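Local coordinates for AlkD2 (Streptococcus mutans, PDB 6M9M), which is of unknown function but binds inosine-5'-monophosphate and belongs to the HEAT-like repeat family of DNA glycosylases, at residues A[37-42]-A[63-68]; A[74-79]-A[120-125]; A[132-137]-A[174-179]; A[185-190]-A[196-201]. All coordinates share one frame; numbering follows the deposited sequence.

Contact 1: residues A[37-42]-A[63-68]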
# COMPACT_ATOMS: atom_id res chain seq x y z
N GLU A 37 20.32 0.49 12.07
CA GLU A 37 20.05 1.52 13.06
C GLU A 37 20.44 2.90 12.54
O GLU A 37 19.75 3.88 12.82
CB GLU A 37 20.72 1.20 14.40
CG GLU A 37 20.61 -0.26 14.87
CD GLU A 37 19.22 -0.87 14.74
OE1 GLU A 37 19.14 -2.06 14.36
OE2 GLU A 37 18.22 -0.18 15.01
N TYR A 38 21.50 2.99 11.74
CA TYR A 38 21.85 4.23 11.06
C TYR A 38 20.80 4.60 10.01
O TYR A 38 20.35 5.75 9.93
CB TYR A 38 23.22 4.09 10.40
CG TYR A 38 23.60 5.23 9.49
CD1 TYR A 38 24.25 6.36 9.98
CD2 TYR A 38 23.30 5.20 8.13
CE1 TYR A 38 24.60 7.40 9.14
CE2 TYR A 38 23.63 6.25 7.29
CZ TYR A 38 24.28 7.34 7.80
OH TYR A 38 24.62 8.38 6.96
N ILE A 39 20.38 3.64 9.18
CA ILE A 39 19.42 3.92 8.12
C ILE A 39 18.07 4.35 8.68
O ILE A 39 17.36 5.13 8.04
CB ILE A 39 19.33 2.73 7.15
CG1 ILE A 39 20.67 2.56 6.42
CG2 ILE A 39 18.21 2.92 6.13
CD1 ILE A 39 21.01 3.70 5.48
N LYS A 40 17.68 3.86 9.87
CA LYS A 40 16.45 4.35 10.49
C LYS A 40 16.53 5.85 10.75
O LYS A 40 15.57 6.58 10.48
CB LYS A 40 16.17 3.59 11.79
CG LYS A 40 15.70 2.15 11.55
CD LYS A 40 15.74 1.33 12.82
CE LYS A 40 15.67 -0.15 12.49
NZ LYS A 40 15.71 -1.03 13.69
N LYS A 41 17.66 6.32 11.28
CA LYS A 41 17.84 7.74 11.53
C LYS A 41 17.78 8.53 10.23
O LYS A 41 17.14 9.58 10.15
CB LYS A 41 19.17 7.98 12.24
CG LYS A 41 19.30 7.26 13.57
CD LYS A 41 20.69 7.44 14.19
CE LYS A 41 20.83 6.60 15.44
NZ LYS A 41 22.14 6.81 16.11
N LEU A 42 18.43 8.01 9.18
CA LEU A 42 18.38 8.66 7.88
C LEU A 42 16.96 8.72 7.33
O LEU A 42 16.55 9.75 6.78
CB LEU A 42 19.32 7.93 6.92
CG LEU A 42 19.27 8.44 5.48
CD1 LEU A 42 19.62 9.92 5.37
CD2 LEU A 42 20.19 7.59 4.60
N GLY A 63 9.77 0.92 4.26
CA GLY A 63 9.38 -0.41 3.84
C GLY A 63 10.46 -1.45 4.06
O GLY A 63 10.20 -2.55 4.57
N TYR A 64 11.70 -1.13 3.68
CA TYR A 64 12.79 -2.08 3.87
C TYR A 64 13.08 -2.33 5.35
O TYR A 64 13.57 -3.41 5.71
CB TYR A 64 14.06 -1.60 3.15
CG TYR A 64 13.87 -1.34 1.68
CD1 TYR A 64 13.12 -2.20 0.88
CD2 TYR A 64 14.39 -0.20 1.09
CE1 TYR A 64 12.91 -1.91 -0.47
CE2 TYR A 64 14.21 0.07 -0.24
CZ TYR A 64 13.48 -0.76 -1.02
OH TYR A 64 13.30 -0.43 -2.34
N LEU A 65 12.82 -1.34 6.20
CA LEU A 65 13.11 -1.37 7.63
C LEU A 65 11.95 -1.84 8.48
O LEU A 65 12.07 -1.88 9.72
CB LEU A 65 13.46 0.05 8.08
CG LEU A 65 14.75 0.67 7.57
CD1 LEU A 65 14.65 2.18 7.80
CD2 LEU A 65 15.97 0.07 8.25
N SER A 66 10.84 -2.23 7.86
CA SER A 66 9.56 -2.38 8.54
C SER A 66 9.46 -3.61 9.44
O SER A 66 8.42 -3.73 10.11
CB SER A 66 8.42 -2.36 7.52
OG SER A 66 8.56 -3.38 6.57
N LYS A 67 10.47 -4.47 9.52
CA LYS A 67 10.50 -5.47 10.59
C LYS A 67 10.50 -4.81 11.96
O LYS A 67 10.00 -5.38 12.94
CB LYS A 67 11.72 -6.38 10.43
CG LYS A 67 11.89 -7.47 11.46
CD LYS A 67 13.17 -8.22 11.18
CE LYS A 67 13.46 -9.29 12.21
NZ LYS A 67 14.75 -9.98 11.93
N ASP A 68 11.04 -3.59 12.06
CA ASP A 68 11.00 -2.82 13.30
C ASP A 68 9.59 -2.25 13.46
O ASP A 68 9.14 -1.43 12.66
CB ASP A 68 12.05 -1.71 13.22
CG ASP A 68 12.16 -0.90 14.50
OD1 ASP A 68 11.16 -0.79 15.25
OD2 ASP A 68 13.25 -0.34 14.73
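Lys40 reaches from helix 36-47 across to Leu65 and Asp68, and its side chain changes character along the way. CB points toward the facing segment, and CG stands anti to the carbonyl carbon (chi1 -72°), which lays the start of the chain on leucine: Lys40 CG lies 3.9 Å from Leu65 CD1 and as far from CD2. Extended from there on, the chain passes with CD and CE alongside the carboxylate of Asp68. At the tip, Lys40 NZ donates to Asp68 OD2 at 2.8 Å in a salt bridge, meeting that oxygen on its anti side. The same nitrogen donates to Glu37 OE2 at 3.0 Å, one helical turn back, here on the syn side. Lysine suits the place because its methylenes can rest on an apolar neighbour while the ammonium bridges two carboxylates, whose OE2 and OD2 oxygens stand 5.0 Å apart; the positive charge probably offsets their mutual repulsion. Beside the lysine, Ile39 CG2 packs on Leu65 CD1 at 4.0 Å. Asp68 has a second task as N-cap of helix 69-79, its OD1 accepting from the backbone N of Glu70, so the charge network reaches the start of that helix. The contact joins helix 36-47 to the type I turn from Leu65 to Asp68, which leads from helix 52-65 into helix 69-79. Leu65 also touches Tyr31 of helix 21-32, while Ile39 leans on Leu61 of helix 52-65.

Contact 2: residues A[74-79]-A[120-125]; sequences FMRDEV and LHTRRA
Thr122 turns OG1 anti to its carbonyl carbon (chi1 -55°) and CG2 anti to its backbone N, so the hydroxyl faces the main chain of Arg76 while the methyl meets that residue's side chain. Helices 69-79 and 120-129 of the HEAT-like repeat array come together here, and between 74-79 and 120-125 a single pair of residues, Arg76 and Thr122, makes the contact, with CA atoms 5.9 Å apart. Thr122 OG1 donates to Arg76 O at 2.7 Å, lying in the carbonyl plane with a C=O...donor angle of 157°. Arg76 O also accepts from Ser80 OG, so two hydroxyls meet at this carbonyl. Threonine suits the spot, being small enough for close approach yet carrying both a donor and a methyl, and Trp114 of helix 108-115 packs against it as well as against Arg76. Thr122 CG2 touches Arg76 CG at 3.7 Å. Beyond that methylene the arginine chain bends at chi3 (68°) and its guanidinium turns to Asp77, while NH1 forms a salt bridge to Glu113. The grip on Asp77 is side-on, with Arg76 NE to Asp77 OD1 and Arg76 NH2 to Asp77 OD2 each 2.9 Å long.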
# COMPACT_ATOMS: atom_id res chain seq x y z
N PHE A 74 4.96 4.00 12.41
CA PHE A 74 5.11 5.32 11.80
C PHE A 74 4.54 5.34 10.38
O PHE A 74 3.87 6.31 9.99
CB PHE A 74 6.57 5.73 11.83
CG PHE A 74 6.83 7.16 11.46
CD1 PHE A 74 6.80 8.14 12.43
CD2 PHE A 74 7.12 7.52 10.16
CE1 PHE A 74 7.05 9.47 12.11
CE2 PHE A 74 7.38 8.85 9.84
CZ PHE A 74 7.34 9.82 10.81
N MET A 75 4.75 4.27 9.61
CA MET A 75 4.11 4.16 8.31
C MET A 75 2.59 4.20 8.43
O MET A 75 1.90 4.94 7.71
CB MET A 75 4.53 2.84 7.64
CG MET A 75 5.97 2.75 7.18
SD MET A 75 6.51 1.08 6.78
CE MET A 75 5.26 0.55 5.62
N ARG A 76 2.05 3.38 9.34
CA ARG A 76 0.60 3.23 9.49
C ARG A 76 -0.06 4.54 9.89
O ARG A 76 -1.12 4.89 9.36
CB ARG A 76 0.33 2.17 10.56
CG ARG A 76 -1.13 1.77 10.72
CD ARG A 76 -1.34 0.87 11.94
NE ARG A 76 -1.12 1.63 13.15
CZ ARG A 76 -0.79 1.13 14.34
NH1 ARG A 76 -0.64 -0.17 14.50
NH2 ARG A 76 -0.60 1.95 15.35
N ASP A 77 0.55 5.27 10.82
CA ASP A 77 -0.13 6.37 11.47
C ASP A 77 0.37 7.75 11.07
O ASP A 77 -0.37 8.72 11.25
CB ASP A 77 0.01 6.25 13.00
CG ASP A 77 -0.78 5.09 13.57
OD1 ASP A 77 -1.62 4.50 12.86
OD2 ASP A 77 -0.53 4.78 14.75
N GLU A 78 1.61 7.88 10.60
CA GLU A 78 2.17 9.18 10.27
C GLU A 78 2.38 9.38 8.78
O GLU A 78 1.96 10.39 8.25
CB GLU A 78 3.47 9.45 11.04
CG GLU A 78 3.38 9.21 12.53
CD GLU A 78 2.34 10.06 13.24
OE1 GLU A 78 1.88 11.08 12.69
OE2 GLU A 78 2.00 9.71 14.38
N VAL A 79 3.00 8.42 8.07
CA VAL A 79 3.15 8.57 6.62
C VAL A 79 1.77 8.68 5.98
O VAL A 79 1.59 9.36 4.96
CB VAL A 79 4.00 7.44 6.03
CG1 VAL A 79 4.08 7.59 4.52
CG2 VAL A 79 5.39 7.43 6.66
N LEU A 120 -8.23 6.82 6.25
CA LEU A 120 -8.55 6.27 4.95
C LEU A 120 -7.29 5.96 4.13
O LEU A 120 -7.30 5.04 3.31
CB LEU A 120 -9.49 7.21 4.19
CG LEU A 120 -8.91 8.57 3.73
CD1 LEU A 120 -8.25 8.47 2.35
CD2 LEU A 120 -9.96 9.64 3.73
N HIS A 121 -6.20 6.71 4.35
CA HIS A 121 -4.98 6.44 3.61
C HIS A 121 -4.32 5.15 4.06
O HIS A 121 -3.66 4.47 3.26
CB HIS A 121 -4.01 7.61 3.73
CG HIS A 121 -4.51 8.87 3.12
ND1 HIS A 121 -5.12 9.86 3.86
CD2 HIS A 121 -4.54 9.29 1.83
CE1 HIS A 121 -5.48 10.84 3.06
NE2 HIS A 121 -5.14 10.53 1.82
N THR A 122 -4.46 4.80 5.34
CA THR A 122 -3.96 3.51 5.81
C THR A 122 -4.73 2.37 5.17
O THR A 122 -4.15 1.40 4.69
CB THR A 122 -4.09 3.45 7.34
OG1 THR A 122 -3.43 4.59 7.93
CG2 THR A 122 -3.50 2.16 7.90
N ARG A 123 -6.06 2.49 5.13
CA ARG A 123 -6.88 1.44 4.54
C ARG A 123 -6.57 1.29 3.05
O ARG A 123 -6.43 0.17 2.56
CB ARG A 123 -8.37 1.78 4.74
CG ARG A 123 -8.77 1.91 6.20
CD ARG A 123 -10.27 1.87 6.42
NE ARG A 123 -11.04 2.91 5.76
CZ ARG A 123 -11.19 4.15 6.22
NH1 ARG A 123 -10.56 4.54 7.33
NH2 ARG A 123 -11.96 4.99 5.56
N ARG A 124 -6.43 2.42 2.34
CA ARG A 124 -6.15 2.36 0.91
C ARG A 124 -4.75 1.81 0.64
O ARG A 124 -4.55 1.10 -0.34
CB ARG A 124 -6.33 3.74 0.28
CG ARG A 124 -6.36 3.77 -1.25
CD ARG A 124 -4.97 3.96 -1.85
NE ARG A 124 -5.06 4.20 -3.29
CZ ARG A 124 -4.02 4.38 -4.10
NH1 ARG A 124 -2.79 4.32 -3.60
NH2 ARG A 124 -4.20 4.59 -5.39
N ALA A 125 -3.78 2.12 1.51
CA ALA A 125 -2.43 1.61 1.27
C ALA A 125 -2.42 0.09 1.27
O ALA A 125 -1.73 -0.55 0.46
CB ALA A 125 -1.45 2.15 2.30

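Contact 3: residues A[132-137]-A[174-179]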
# COMPACT_ATOMS: atom_id res chain seq x y z
N ILE A 132 -1.89 -7.11 -7.52
CA ILE A 132 -3.06 -7.99 -7.56
C ILE A 132 -2.96 -8.98 -6.41
O ILE A 132 -1.97 -9.71 -6.30
CB ILE A 132 -3.09 -8.70 -8.94
CG1 ILE A 132 -3.25 -7.66 -10.04
CG2 ILE A 132 -4.17 -9.76 -8.94
CD1 ILE A 132 -3.06 -8.20 -11.47
N TRP A 133 -3.97 -9.03 -5.54
CA TRP A 133 -3.80 -9.75 -4.28
C TRP A 133 -3.53 -11.23 -4.54
O TRP A 133 -2.69 -11.83 -3.86
CB TRP A 133 -5.04 -9.63 -3.40
CG TRP A 133 -5.24 -8.36 -2.62
CD1 TRP A 133 -5.29 -7.08 -3.10
CD2 TRP A 133 -5.48 -8.28 -1.22
NE1 TRP A 133 -5.55 -6.20 -2.07
CE2 TRP A 133 -5.66 -6.92 -0.90
CE3 TRP A 133 -5.57 -9.23 -0.19
CZ2 TRP A 133 -5.92 -6.49 0.39
CZ3 TRP A 133 -5.82 -8.79 1.09
CH2 TRP A 133 -6.00 -7.43 1.37
N THR A 134 -4.23 -11.83 -5.50
CA THR A 134 -4.12 -13.26 -5.76
C THR A 134 -2.90 -13.63 -6.59
O THR A 134 -2.73 -14.81 -6.90
CB THR A 134 -5.42 -13.76 -6.39
OG1 THR A 134 -5.82 -12.88 -7.44
CG2 THR A 134 -6.51 -13.82 -5.35
N ASN A 135 -2.03 -12.67 -6.92
CA ASN A 135 -0.68 -12.97 -7.38
C ASN A 135 0.33 -13.11 -6.24
O ASN A 135 1.46 -13.51 -6.48
CB ASN A 135 -0.19 -11.89 -8.34
CG ASN A 135 -0.82 -11.99 -9.71
OD1 ASN A 135 -1.47 -12.98 -10.03
ND2 ASN A 135 -0.62 -10.98 -10.52
N ARG A 136 -0.05 -12.80 -5.04
CA ARG A 136 0.90 -12.94 -3.94
C ARG A 136 0.75 -14.30 -3.28
O ARG A 136 -0.32 -14.90 -3.31
CB ARG A 136 0.67 -11.84 -2.93
CG ARG A 136 1.27 -10.55 -3.50
CD ARG A 136 0.54 -9.39 -3.13
NE ARG A 136 1.25 -8.19 -3.56
CZ ARG A 136 1.28 -7.71 -4.79
NH1 ARG A 136 0.67 -8.36 -5.78
NH2 ARG A 136 1.90 -6.56 -5.03
N PRO A 137 1.85 -14.78 -2.69
CA PRO A 137 1.77 -16.00 -1.89
C PRO A 137 0.65 -15.92 -0.85
O PRO A 137 0.26 -14.84 -0.39
CB PRO A 137 3.15 -16.08 -1.23
CG PRO A 137 4.06 -15.32 -2.17
CD PRO A 137 3.21 -14.21 -2.73
N LYS A 174 -10.61 -11.60 -12.99
CA LYS A 174 -10.09 -12.02 -14.29
C LYS A 174 -9.50 -13.41 -14.21
O LYS A 174 -9.49 -14.13 -15.21
CB LYS A 174 -9.06 -11.02 -14.79
CG LYS A 174 -9.69 -9.67 -15.09
CD LYS A 174 -8.65 -8.57 -15.12
CE LYS A 174 -9.29 -7.23 -15.29
NZ LYS A 174 -8.34 -6.10 -15.28
N LYS A 175 -9.01 -13.81 -13.04
CA LYS A 175 -8.46 -15.15 -12.86
C LYS A 175 -9.34 -16.06 -12.03
O LYS A 175 -9.25 -17.28 -12.17
CB LYS A 175 -7.07 -15.02 -12.22
CG LYS A 175 -6.10 -16.12 -12.52
CD LYS A 175 -4.75 -15.82 -11.94
CE LYS A 175 -3.92 -14.90 -12.80
NZ LYS A 175 -2.51 -15.06 -12.32
N PHE A 176 -10.24 -15.50 -11.22
CA PHE A 176 -11.14 -16.28 -10.37
C PHE A 176 -12.57 -15.77 -10.57
O PHE A 176 -13.23 -15.31 -9.63
CB PHE A 176 -10.72 -16.18 -8.91
CG PHE A 176 -9.34 -16.69 -8.65
CD1 PHE A 176 -9.11 -18.03 -8.39
CD2 PHE A 176 -8.25 -15.83 -8.68
CE1 PHE A 176 -7.83 -18.49 -8.15
CE2 PHE A 176 -6.98 -16.29 -8.46
CZ PHE A 176 -6.76 -17.62 -8.19
N PRO A 177 -13.07 -15.82 -11.80
CA PRO A 177 -14.42 -15.29 -12.05
C PRO A 177 -15.48 -16.01 -11.24
O PRO A 177 -16.42 -15.37 -10.76
CB PRO A 177 -14.60 -15.45 -13.56
CG PRO A 177 -13.59 -16.48 -13.97
CD PRO A 177 -12.42 -16.30 -13.04
N ASP A 178 -15.35 -17.32 -11.06
CA ASP A 178 -16.35 -18.06 -10.30
C ASP A 178 -16.44 -17.53 -8.87
O ASP A 178 -17.54 -17.30 -8.35
CB ASP A 178 -16.02 -19.56 -10.32
CG ASP A 178 -16.03 -20.17 -11.72
OD1 ASP A 178 -16.76 -19.68 -12.60
OD2 ASP A 178 -15.30 -21.16 -11.95
N LEU A 179 -15.30 -17.30 -8.23
CA LEU A 179 -15.34 -16.90 -6.83
C LEU A 179 -15.84 -15.46 -6.67
O LEU A 179 -16.54 -15.15 -5.70
CB LEU A 179 -13.96 -17.04 -6.20
CG LEU A 179 -13.39 -18.46 -6.17
CD1 LEU A 179 -11.99 -18.42 -5.59
CD2 LEU A 179 -14.31 -19.34 -5.37
O HOH W 1 -2.11 -16.03 -9.46
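Lys175 NZ donates hydrogen bonds to Asn135 OD1 at 3.3 Å and to a water at 3.0 Å. That water in turn donates to Thr134 O at 2.9 Å, so the ammonium holds the short 3-10 segment 133-135 both directly and through a bridge. The donor lies in the carbonyl plane of the Asn135 amide, at a C=O...donor angle of 150°, and the two side chains cross at about a right angle. A bend at chi3 (-82°) in the otherwise extended lysine chain brings its nitrogen round to the amide. Next to this polar pair, Phe176 lays one corner of its ring against Thr134: CE2 is 3.6 Å from Thr134 CB, an oblique approach in which the side chains slide past each other in opposite directions. Threonine fits here because its branched CB offers a compact surface to an aromatic. Thr134 also touches Ile172 of helix 159-175, and Phe176 touches Pro143 of helix 143-151. The contact thus ties the loop after helix 120-129 to the junction of helices 159-175 and 177-185, where Phe176 is the N-cap residue. With both Asn135 and Lys175 exposed, their long bond is probably adaptable, and the threonine-phenylalanine packing is the more sheltered part.

Contact 4: residues A[185-190]-A[196-201]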
# COMPACT_ATOMS: atom_id res chain seq x y z
N LYS A 185 -22.84 -11.91 -5.79
CA LYS A 185 -24.25 -12.29 -5.76
C LYS A 185 -24.86 -12.08 -4.38
O LYS A 185 -26.08 -11.89 -4.29
CB LYS A 185 -24.40 -13.75 -6.19
CG LYS A 185 -25.82 -14.17 -6.51
CD LYS A 185 -25.88 -15.64 -6.85
CE LYS A 185 -27.30 -16.11 -7.10
NZ LYS A 185 -27.37 -17.60 -7.20
N ASN A 186 -24.05 -12.09 -3.33
CA ASN A 186 -24.57 -11.92 -1.97
C ASN A 186 -24.76 -10.46 -1.58
O ASN A 186 -25.32 -10.20 -0.51
CB ASN A 186 -23.62 -12.59 -0.97
CG ASN A 186 -23.64 -14.10 -1.06
OD1 ASN A 186 -24.69 -14.70 -1.27
ND2 ASN A 186 -22.48 -14.72 -0.91
N TRP A 187 -24.32 -9.51 -2.39
CA TRP A 187 -24.39 -8.11 -2.01
C TRP A 187 -25.80 -7.57 -2.22
O TRP A 187 -26.44 -7.85 -3.24
CB TRP A 187 -23.43 -7.29 -2.86
CG TRP A 187 -21.98 -7.54 -2.61
CD1 TRP A 187 -21.43 -8.56 -1.88
CD2 TRP A 187 -20.89 -6.76 -3.11
NE1 TRP A 187 -20.05 -8.44 -1.89
CE2 TRP A 187 -19.71 -7.35 -2.64
CE3 TRP A 187 -20.80 -5.61 -3.90
CZ2 TRP A 187 -18.45 -6.85 -2.96
CZ3 TRP A 187 -19.55 -5.10 -4.19
CH2 TRP A 187 -18.40 -5.72 -3.73
N LYS A 188 -26.27 -6.78 -1.27
CA LYS A 188 -27.52 -6.03 -1.38
C LYS A 188 -27.16 -4.61 -1.81
O LYS A 188 -26.56 -3.86 -1.03
CB LYS A 188 -28.26 -6.04 -0.04
CG LYS A 188 -29.58 -5.30 -0.06
CD LYS A 188 -30.30 -5.40 1.28
CE LYS A 188 -31.59 -4.59 1.26
NZ LYS A 188 -32.30 -4.61 2.57
N LEU A 189 -27.52 -4.25 -3.04
CA LEU A 189 -26.99 -3.04 -3.69
C LEU A 189 -27.80 -1.79 -3.37
O LEU A 189 -28.39 -1.13 -4.23
CB LEU A 189 -26.91 -3.25 -5.20
CG LEU A 189 -25.97 -4.36 -5.64
CD1 LEU A 189 -25.97 -4.39 -7.16
CD2 LEU A 189 -24.56 -4.16 -5.13
N GLU A 190 -27.75 -1.40 -2.11
CA GLU A 190 -28.54 -0.30 -1.58
C GLU A 190 -27.78 1.02 -1.56
O GLU A 190 -28.27 2.02 -2.10
CB GLU A 190 -28.98 -0.72 -0.17
CG GLU A 190 -30.02 0.12 0.48
CD GLU A 190 -30.57 -0.56 1.72
OE1 GLU A 190 -29.84 -0.65 2.73
OE2 GLU A 190 -31.73 -1.04 1.67
N GLN A 196 -21.03 1.85 -6.28
CA GLN A 196 -19.79 2.27 -6.92
C GLN A 196 -18.80 1.11 -7.01
O GLN A 196 -18.18 0.86 -8.06
CB GLN A 196 -19.19 3.44 -6.14
CG GLN A 196 -17.88 3.88 -6.71
CD GLN A 196 -17.39 5.18 -6.13
OE1 GLN A 196 -17.62 5.47 -4.95
NE2 GLN A 196 -16.73 5.98 -6.96
N VAL A 197 -18.64 0.39 -5.90
CA VAL A 197 -17.70 -0.73 -5.86
C VAL A 197 -18.18 -1.85 -6.78
O VAL A 197 -17.38 -2.45 -7.51
CB VAL A 197 -17.55 -1.20 -4.41
CG1 VAL A 197 -16.72 -2.48 -4.34
CG2 VAL A 197 -16.91 -0.11 -3.54
N TYR A 198 -19.48 -2.15 -6.75
CA TYR A 198 -20.03 -3.22 -7.57
C TYR A 198 -19.76 -2.99 -9.05
O TYR A 198 -19.39 -3.92 -9.77
CB TYR A 198 -21.52 -3.36 -7.30
CG TYR A 198 -22.16 -4.49 -8.07
CD1 TYR A 198 -22.20 -5.77 -7.54
CD2 TYR A 198 -22.71 -4.29 -9.32
CE1 TYR A 198 -22.78 -6.82 -8.24
CE2 TYR A 198 -23.31 -5.34 -10.03
CZ TYR A 198 -23.33 -6.60 -9.48
OH TYR A 198 -23.91 -7.66 -10.16
N LYS A 199 -19.96 -1.76 -9.53
CA LYS A 199 -19.73 -1.50 -10.95
C LYS A 199 -18.29 -1.78 -11.33
O LYS A 199 -18.03 -2.39 -12.37
CB LYS A 199 -20.09 -0.07 -11.30
CG LYS A 199 -21.58 0.20 -11.36
CD LYS A 199 -21.84 1.66 -11.75
CE LYS A 199 -23.31 1.95 -11.94
NZ LYS A 199 -24.05 1.87 -10.64
N LEU A 200 -17.33 -1.35 -10.50
CA LEU A 200 -15.93 -1.61 -10.82
C LEU A 200 -15.63 -3.10 -10.80
O LEU A 200 -14.90 -3.61 -11.66
CB LEU A 200 -15.03 -0.91 -9.80
CG LEU A 200 -14.97 0.61 -9.90
CD1 LEU A 200 -14.32 1.23 -8.68
CD2 LEU A 200 -14.22 1.05 -11.15
N ALA A 201 -16.18 -3.83 -9.83
CA ALA A 201 -15.83 -5.22 -9.60
C ALA A 201 -16.46 -6.20 -10.58
O ALA A 201 -15.97 -7.32 -10.71
CB ALA A 201 -16.22 -5.62 -8.18
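The 185-190 segment runs as an irregular chain past helix 192-201, with an inverse gamma turn centred on Leu189, and comes nearest at Leu189 and Tyr198, whose CA atoms are 8.0 Å apart. From that turn Leu189 heads toward the helix, and its side chain crosses that of Tyr198 at about a right angle. Its CD1 sits over the ring, 3.8 Å from the centroid of Tyr198 and only 6° off the normal, a well-centred CH-pi contact. The second methyl, Leu189 CD2, lies 3.7 Å from Tyr198 CD1. Branching suits leucine to this place: one methyl covers the face while the other packs at the root of the ring, beside CG and CB. Tyr198 has CG anti to its backbone N (chi1 -178°), which sends the ring out from the helix to receive them. Trp187 comes in at the edge of this ring instead: its CE3 lies near the tyrosine plane, 3.9 Å from Tyr198 CD1. Trp187 and Leu189 lie in the loop joining helices 177-185 and 192-201, the last two of the all-helical HEAT-like repeat array, and fold back onto the second. The far rim of the indole continues the apolar seam, with Trp187 CH2 3.7 Å from Val197 CG1, the methyl standing at the ring edge near its plane. A broad indole suits this span, since it also touches Leu169 of helix 159-175 and meets Lys154 in a cation-pi interaction, while its polar NE1 is hydrogen-bonded to Glu183 OE2 in helix 177-185.

The four contacts follow one another in series along the chain, each closing before the next opens, as expected of an elongated all-helical repeat array. Contacts 1 and 2 have centres about 17 Å apart and touch through Met75 SD, which packs on Ser66 CB at 4.0 Å; helices 52-65 and 69-79 are consecutive there. Contacts 2 and 3 lie about 24 Å apart between centres. Contacts 3 and 4, about 18 Å apart between centres, do not touch; helix 177-185 of contact 3 is followed by helix 192-201 of contact 4. Contacts 1 and 4 are the most distant, about 40 Å between centres. All four are structural packing away from the inosine monophosphate site; contact 2 spans two intervening helices.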